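Side-chain contact in uncharacterized protein MJ0764 (Methanocaldococcus jannaschii, PDB 2B8M), which is of unknown function but adopts the double-stranded beta-helix fold of the RmlC-like cupins: residues V33-R36 with G37-M40. Residues are numbered along the deposited sequence; the frame is centred on the assembly and turned at random.
Sequences VLPR and GEQM
A type II beta turn from Pro35 to Glu38 ends strand 28-35 of the cupin beta-helix and sends the chain toward strand 43-44. Its closing bond runs from Glu38 N to Pro35 O, 3.1 Å long with an N-H...O angle of 149°, the donor tilted 26° from the carbonyl plane. Gly37 fits the third position of such a turn: with its positive phi, a CB would jam against Arg36 O. Glu38 and Met40 turn their side chains back toward Leu34 and Pro35. Leu34 reaches across with both methyls: CD1 lies 4.0 Å from CG of Met40, a selenomethionine, while CD2 lies 4.0 Å from Met40 SE and 4.1 Å from Glu38 CB. With an alanine here both methyls are gone, which would probably open a gap between Glu38 CB and Met40 SE and let the selenomethionine side chain turn more easily. Ile86 and Lys16 also touch Leu34. Arg36 starts away from 37-40, and its guanidinium is salt-bridged through NH2 to Asp92 and hydrogen-bonded through NH1 to Ile89 O. On the Pro35 side, Glu38 CG sits 3.8 Å from Pro35 CD; the chain then bends at chi2 (-81°), and the carboxylate reaches Arg36 O only through a water. That water donates to both groups, 2.7 Å from Arg36 O and 3.0 Å from Glu38 OE2.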
ATOM      1  N   VAL A  33       3.154   3.982  12.128  1.00 19.72           N
ATOM      2  CA  VAL A  33       3.893   5.179  12.426  1.00 18.46           C
ATOM      3  C   VAL A  33       4.823   4.924  13.576  1.00 22.51           C
ATOM      4  O   VAL A  33       4.394   4.463  14.656  1.00 19.75           O
ATOM      5  CB  VAL A  33       2.950   6.369  12.743  1.00 19.33           C
ATOM      6  CG1 VAL A  33       3.746   7.656  12.980  1.00 18.88           C
ATOM      7  CG2 VAL A  33       1.978   6.532  11.614  1.00 24.26           C
ATOM      8  N   LEU A  34       6.103   5.232  13.346  1.00 19.94           N
ATOM      9  CA  LEU A  34       7.121   5.124  14.380  1.00 19.26           C
ATOM     10  C   LEU A  34       7.766   6.449  14.537  1.00 18.81           C
ATOM     11  O   LEU A  34       8.472   6.931  13.632  1.00 17.90           O
ATOM     12  CB  LEU A  34       8.196   4.084  13.994  1.00 19.44           C
ATOM     13  CG  LEU A  34       7.712   2.646  13.816  1.00 20.40           C
ATOM     14  CD1 LEU A  34       8.899   1.800  13.429  1.00 21.60           C
ATOM     15  CD2 LEU A  34       7.067   2.123  15.101  1.00 21.93           C
ATOM     16  N   PRO A  35       7.531   7.086  15.681  1.00 20.49           N
ATOM     17  CA  PRO A  35       8.347   8.220  16.056  1.00 18.66           C
ATOM     18  C   PRO A  35       9.835   7.865  16.198  1.00 19.25           C
ATOM     19  O   PRO A  35      10.205   6.689  16.348  1.00 18.58           O
ATOM     20  CB  PRO A  35       7.780   8.622  17.427  1.00 21.79           C
ATOM     21  CG  PRO A  35       6.392   8.099  17.415  1.00 25.48           C
ATOM     22  CD  PRO A  35       6.466   6.810  16.660  1.00 22.15           C
ATOM     23  N   ARG A  36      10.685   8.885  16.152  1.00 17.84           N
ATOM     24  CA  ARG A  36      12.111   8.662  16.347  1.00 16.80           C
ATOM     25  C   ARG A  36      12.361   7.879  17.622  1.00 17.20           C
ATOM     26  O   ARG A  36      11.856   8.231  18.682  1.00 17.77           O
ATOM     27  CB  ARG A  36      12.910   9.971  16.435  1.00 19.24           C
ATOM     28  CG  ARG A  36      14.383   9.748  16.212  1.00 17.03           C
ATOM     29  CD  ARG A  36      15.194  11.013  16.458  1.00 19.34           C
ATOM     30  NE  ARG A  36      14.860  12.056  15.497  1.00 25.70           N
ATOM     31  CZ  ARG A  36      15.532  12.317  14.386  1.00 25.03           C
ATOM     32  NH1 ARG A  36      16.579  11.608  14.028  1.00 22.55           N
ATOM     33  NH2 ARG A  36      15.141  13.299  13.612  1.00 21.23           N
ATOM     34  N   GLY A  37      13.205   6.852  17.501  1.00 18.58           N
ATOM     35  CA  GLY A  37      13.638   6.011  18.599  1.00 22.09           C
ATOM     36  C   GLY A  37      12.765   4.790  18.843  1.00 21.25           C
ATOM     37  O   GLY A  37      12.996   4.059  19.813  1.00 22.77           O
ATOM     38  N   GLU A  38      11.727   4.607  18.035  1.00 20.61           N
ATOM     39  CA  GLU A  38      10.861   3.464  18.215  1.00 21.47           C
ATOM     40  C   GLU A  38      11.235   2.413  17.214  1.00 19.69           C
ATOM     41  O   GLU A  38      11.842   2.696  16.165  1.00 21.48           O
ATOM     42  CB  GLU A  38       9.377   3.839  18.051  1.00 20.84           C
ATOM     43  CG  GLU A  38       8.894   4.961  19.001  1.00 25.67           C
ATOM     44  CD  GLU A  38       8.558   4.508  20.405  1.00 37.12           C
ATOM     45  OE1 GLU A  38       8.347   3.291  20.649  1.00 34.69           O
ATOM     46  OE2 GLU A  38       8.504   5.399  21.283  1.00 51.21           O
ATOM     47  N   GLN A  39      10.799   1.183  17.492  1.00 19.68           N
ATOM     48  CA  GLN A  39      11.001   0.102  16.554  1.00 19.68           C
ATOM     49  C   GLN A  39       9.932  -0.962  16.674  1.00 19.26           C
ATOM     50  O   GLN A  39       9.255  -1.046  17.686  1.00 19.75           O
ATOM     51  CB  GLN A  39      12.362  -0.521  16.752  1.00 18.60           C
ATOM     52  CG  GLN A  39      12.604  -1.194  18.082  1.00 19.73           C
ATOM     53  CD  GLN A  39      14.072  -1.413  18.299  1.00 23.52           C
ATOM     54  OE1 GLN A  39      14.818  -0.448  18.377  1.00 29.90           O
ATOM     55  NE2 GLN A  39      14.514  -2.672  18.348  1.00 24.72           N
HETATM   56  N   MSE A  40       9.828  -1.782  15.630  1.00 19.78           N
HETATM   57  CA  MSE A  40       8.937  -2.947  15.621  1.00 19.92           C
HETATM   58  C   MSE A  40       9.641  -4.211  16.154  1.00 20.24           C
HETATM   59  O   MSE A  40      10.863  -4.287  16.211  1.00 18.78           O
HETATM   60  CB  MSE A  40       8.423  -3.216  14.207  1.00 21.03           C
HETATM   61  CG  MSE A  40       7.696  -2.062  13.563  1.00 25.65           C
HETATM   62 SE   MSE A  40       6.048  -1.678  14.490  0.75 35.00          SE
HETATM   63  CE  MSE A  40       5.004  -3.286  13.974  1.00 34.85           C
TER
HETATM   64  O   HOH W   1      11.019   6.962  20.931  1.00 22.45           O